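Local atomic coordinates of giardin subunit alpha-1 (Giardia intestinalis, PDB entry 4EVF), a protein that binds calcium and, through it, phosphatidylserine-containing membranes as an annexin, and is, like other giardins, involved in parasite attachment to the intestinal mucosa. Residues K40-V43 with E49-D52. Numbering follows the deposited sequence.
Sequences KAYV and ELPD
Tyr42 turns its CG anti to the backbone N (chi1 -173°), which carries the ring off helix 32-46 toward the start of helix 50-57; in Leu50 an equally extended first torsion, combined with chi2 near 46°, brings CD1 over the face of that ring. Leu50 runs roughly perpendicular to Tyr42, and a methyl placed over an aromatic face in this way can direct C-H bonds at the pi cloud. Leu50 CD1 lies 3.7 Å from the centroid of the Tyr42 ring and 9° off its normal, a nearly axial CH-pi contact. Nearer the root of the side chain, Leu50 CB covers the same ring 3.7 Å from Tyr42 CD2, while Leu50 CA approaches that carbon equally closely. Together these contacts join consecutive helices of what is predicted to be the first annexin repeat, the second of which begins just after Glu49, its N-cap residue. Helix 4-16 packs against this junction, Ile15 touching both Tyr42 and Leu50, and the buried phenol has its polar end held by Asp53, whose OD2 is hydrogen-bonded to Tyr42 OH. Toward the more open side the contact is slighter. Val43 and Glu49 run alongside each other in a common direction, and the bent glutamate chain rests its OE1 3.7 Å from Val43 CG2, a van der Waals contact between a carboxylate oxygen and a methyl.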
loop_
_atom_site.group_PDB
_atom_site.type_symbol
_atom_site.label_atom_id
_atom_site.label_comp_id
_atom_site.label_asym_id
_atom_site.label_seq_id
_atom_site.Cartn_x
_atom_site.Cartn_y
_atom_site.Cartn_z
ATOM N N LYS A 40 1.962 12.268 20.151
ATOM C CA LYS A 40 2.564 13.440 20.791
ATOM C C LYS A 40 2.040 13.621 22.205
ATOM O O LYS A 40 2.816 13.874 23.118
ATOM C CB LYS A 40 2.344 14.724 19.985
ATOM C CG LYS A 40 3.305 14.889 18.811
ATOM C CD LYS A 40 3.248 16.298 18.247
ATOM C CE LYS A 40 3.781 17.309 19.254
ATOM N NZ LYS A 40 5.235 17.575 19.117
ATOM N N ALA A 41 0.729 13.491 22.385
ATOM C CA ALA A 41 0.132 13.664 23.706
ATOM C C ALA A 41 0.677 12.578 24.619
ATOM O O ALA A 41 0.980 12.801 25.787
ATOM C CB ALA A 41 -1.372 13.589 23.620
ATOM N N TYR A 42 0.835 11.394 24.055
ATOM C CA TYR A 42 1.282 10.260 24.835
ATOM C C TYR A 42 2.672 10.472 25.425
ATOM O O TYR A 42 2.900 10.204 26.610
ATOM C CB TYR A 42 1.247 8.997 23.981
ATOM C CG TYR A 42 1.531 7.753 24.781
ATOM C CD1 TYR A 42 0.493 6.996 25.318
ATOM C CD2 TYR A 42 2.834 7.343 25.016
ATOM C CE1 TYR A 42 0.755 5.845 26.063
ATOM C CE2 TYR A 42 3.103 6.196 25.750
ATOM C CZ TYR A 42 2.063 5.457 26.270
ATOM O OH TYR A 42 2.346 4.324 27.000
ATOM N N VAL A 43 3.611 10.946 24.612
ATOM C CA VAL A 43 4.981 11.067 25.094
ATOM C C VAL A 43 5.087 12.214 26.107
ATOM O O VAL A 43 5.805 12.103 27.094
ATOM C CB VAL A 43 6.022 11.215 23.954
ATOM C CG1 VAL A 43 5.907 12.575 23.287
ATOM C CG2 VAL A 43 7.419 11.017 24.503
ATOM N N GLU A 49 7.971 7.038 24.462
ATOM C CA GLU A 49 7.403 6.990 23.124
ATOM C C GLU A 49 6.385 5.845 22.981
ATOM O O GLU A 49 6.641 4.717 23.419
ATOM C CB GLU A 49 8.514 6.846 22.098
ATOM C CG GLU A 49 8.202 7.507 20.779
ATOM C CD GLU A 49 8.939 8.823 20.603
ATOM O OE1 GLU A 49 9.224 9.494 21.622
ATOM O OE2 GLU A 49 9.241 9.171 19.442
ATOM N N LEU A 50 5.244 6.144 22.362
ATOM C CA LEU A 50 4.126 5.202 22.283
ATOM C C LEU A 50 4.492 3.856 21.641
ATOM O O LEU A 50 4.160 2.799 22.183
ATOM C CB LEU A 50 2.933 5.859 21.585
ATOM C CG LEU A 50 1.610 5.130 21.375
ATOM C CD1 LEU A 50 1.133 4.413 22.627
ATOM C CD2 LEU A 50 0.561 6.140 20.884
ATOM N N PRO A 51 5.172 3.884 20.485
ATOM C CA PRO A 51 5.688 2.639 19.899
ATOM C C PRO A 51 6.659 1.890 20.826
ATOM O O PRO A 51 6.640 0.659 20.842
ATOM C CB PRO A 51 6.409 3.112 18.630
ATOM C CG PRO A 51 6.563 4.628 18.793
ATOM C CD PRO A 51 5.374 5.039 19.595
ATOM N N ASP A 52 7.483 2.608 21.585
ATOM C CA ASP A 52 8.397 1.967 22.532
ATOM C C ASP A 52 7.642 1.278 23.673
ATOM O O ASP A 52 8.038 0.208 24.136
ATOM C CB ASP A 52 9.415 2.966 23.108
ATOM C CG ASP A 52 10.457 3.404 22.089
ATOM O OD1 ASP A 52 10.523 2.795 21.001
ATOM O OD2 ASP A 52 11.219 4.357 22.376
#